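Long-range contact in ferripyochelin binding protein (Salmonella enterica subsp. enterica serovar Typhimurium, PDB 3R3R), which binds zinc and, as a left-handed beta-helix protein of the gamma-class carbonic anhydrase family, may have carbonic anhydrase-like activity: residues G19-I24 with L36-G41. Sequence-based numbering, arbitrary orientation.
Sequences GQRVMI and LADDVG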
loop_
_atom_site.group_PDB
_atom_site.type_symbol
_atom_site.label_atom_id
_atom_site.label_comp_id
_atom_site.label_asym_id
_atom_site.label_seq_id
_atom_site.Cartn_x
_atom_site.Cartn_y
_atom_site.Cartn_z
ATOM N N GLY A 19 11.331 9.495 -2.510
ATOM C CA GLY A 19 11.166 10.647 -3.382
ATOM C C GLY A 19 10.939 11.947 -2.635
ATOM O O GLY A 19 11.388 12.120 -1.505
ATOM N N GLN A 20 10.243 12.879 -3.272
ATOM C CA GLN A 20 10.045 14.191 -2.669
ATOM C C GLN A 20 8.709 14.321 -1.949
ATOM O O GLN A 20 7.710 13.720 -2.350
ATOM C CB GLN A 20 10.183 15.281 -3.734
ATOM C CG GLN A 20 11.558 15.297 -4.392
ATOM C CD GLN A 20 12.672 15.578 -3.398
ATOM O OE1 GLN A 20 12.635 16.574 -2.677
ATOM N NE2 GLN A 20 13.664 14.693 -3.349
ATOM N N ARG A 21 8.712 15.125 -0.889
ATOM C CA ARG A 21 7.527 15.412 -0.084
ATOM C C ARG A 21 6.909 14.123 0.465
ATOM O O ARG A 21 5.687 13.983 0.538
ATOM C CB ARG A 21 6.504 16.207 -0.893
ATOM C CG ARG A 21 7.073 17.515 -1.498
ATOM C CD ARG A 21 6.027 18.199 -2.363
ATOM N NE ARG A 21 5.645 17.339 -3.472
ATOM C CZ ARG A 21 6.326 17.239 -4.609
ATOM N NH1 ARG A 21 7.416 17.979 -4.814
ATOM N NH2 ARG A 21 5.898 16.408 -5.546
ATOM N N VAL A 22 7.757 13.170 0.842
ATOM C CA VAL A 22 7.277 11.918 1.418
ATOM C C VAL A 22 7.164 12.068 2.928
ATOM O O VAL A 22 8.096 12.565 3.571
ATOM C CB VAL A 22 8.219 10.748 1.062
ATOM C CG1 VAL A 22 7.791 9.455 1.765
ATOM C CG2 VAL A 22 8.219 10.532 -0.433
ATOM N N MET A 23 6.027 11.664 3.493
ATOM C CA MET A 23 5.911 11.586 4.941
ATOM C C MET A 23 6.088 10.136 5.390
ATOM O O MET A 23 5.407 9.250 4.885
ATOM C CB MET A 23 4.534 12.057 5.412
ATOM C CG MET A 23 4.370 11.990 6.925
ATOM S SD MET A 23 2.682 12.391 7.456
ATOM C CE MET A 23 1.780 10.983 6.816
ATOM N N ILE A 24 7.008 9.899 6.318
ATOM C CA ILE A 24 7.088 8.602 6.978
ATOM C C ILE A 24 6.997 8.840 8.470
ATOM O O ILE A 24 7.906 9.408 9.077
ATOM C CB ILE A 24 8.369 7.821 6.650
ATOM C CG1 ILE A 24 8.564 7.717 5.133
ATOM C CG2 ILE A 24 8.302 6.430 7.273
ATOM C CD1 ILE A 24 9.997 7.996 4.665
ATOM N N LEU A 36 9.599 4.518 -2.309
ATOM C CA LEU A 36 8.448 5.383 -2.073
ATOM C C LEU A 36 8.556 6.572 -3.008
ATOM O O LEU A 36 9.492 7.372 -2.916
ATOM C CB LEU A 36 8.420 5.867 -0.625
ATOM C CG LEU A 36 8.398 4.753 0.417
ATOM C CD1 LEU A 36 8.297 5.363 1.793
ATOM C CD2 LEU A 36 7.239 3.763 0.177
ATOM N N ALA A 37 7.605 6.667 -3.923
ATOM C CA ALA A 37 7.564 7.754 -4.883
ATOM C C ALA A 37 7.103 9.071 -4.247
ATOM O O ALA A 37 6.741 9.117 -3.071
ATOM C CB ALA A 37 6.688 7.369 -6.050
ATOM N N ASP A 38 7.169 10.147 -5.022
ATOM C CA ASP A 38 6.775 11.469 -4.549
ATOM C C ASP A 38 5.392 11.472 -3.903
ATOM O O ASP A 38 4.468 10.819 -4.387
ATOM C CB ASP A 38 6.706 12.456 -5.714
ATOM C CG ASP A 38 8.053 12.743 -6.355
ATOM O OD1 ASP A 38 9.117 12.392 -5.798
ATOM O OD2 ASP A 38 8.024 13.368 -7.432
ATOM N N ASP A 39 5.256 12.246 -2.832
ATOM C CA ASP A 39 3.961 12.521 -2.213
ATOM C C ASP A 39 3.310 11.312 -1.546
ATOM O O ASP A 39 2.128 11.355 -1.227
ATOM C CB ASP A 39 2.997 13.163 -3.219
ATOM C CG ASP A 39 3.410 14.572 -3.601
ATOM O OD1 ASP A 39 3.595 15.421 -2.700
ATOM O OD2 ASP A 39 3.563 14.824 -4.808
ATOM N N VAL A 40 4.076 10.244 -1.333
ATOM C CA VAL A 40 3.592 9.113 -0.545
ATOM C C VAL A 40 3.495 9.514 0.927
ATOM O O VAL A 40 4.353 10.245 1.441
ATOM C CB VAL A 40 4.521 7.886 -0.727
ATOM C CG1 VAL A 40 4.299 6.827 0.348
ATOM C CG2 VAL A 40 4.302 7.262 -2.090
ATOM N N GLY A 41 2.436 9.064 1.595
ATOM C CA GLY A 41 2.307 9.260 3.026
ATOM C C GLY A 41 2.198 7.937 3.739
ATOM O O GLY A 41 1.291 7.156 3.443
HETATM O O HOH W 1 7.993 16.496 -7.470
#
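G19-I24 and L36-G41 are equivalent corners of two successive coils of a left-handed parallel beta-helix, stacked in parallel and joined by backbone hydrogen bonds from G19 N to L36 O (2.8 Å), D39 N to Q20 O (2.9 Å) and M23 N to V40 O (3.0 Å), the last beside the parallel M23-G41 bridge. Both segments bend sharply here: R21 and D39 take left-handed backbone angles, and A37-V40 form a type II turn with D39 at its third position. From the second position of that turn, the D38 carboxylate reaches the neighbouring coil, where its OD1 accepts an almost straight bond from Q20 N (2.8 Å, 178°), although the donor lies above the carboxylate plane. G19 suits the place beside D38 OD1, since a beta carbon there would collide with that oxygen. On the outer side, R21 and D39 run alongside one another. A bend at chi3 (-61°) brings the guanidinium side-on to the carboxylate, R21 NE to D39 OD1 (2.9 Å) and R21 NH2 to D39 OD2 (2.9 Å), a two-nitrogen salt bridge; the two groups are turned 41° apart, yet both oxygens stay close to the guanidinium plane. A water accepts from R21 NH2 and donates to D38 OD2, tying in the second aspartate. On the apolar side, V22 CG1 meets L36 CD1 at 4.1 Å, and the same leucine methyl touches CG1 of I24; the branched side chains of V22 and I24 suit this place because their gamma carbons can meet it. I18 of strand 17-18 and I57 of strand 54-57 continue that packing within the coils. Outside, helix 158-182 runs along the corner: its K175 forms a salt bridge with D39 OD1 and a hydrogen bond with R21 O, while M23 rests on Y178 and L179.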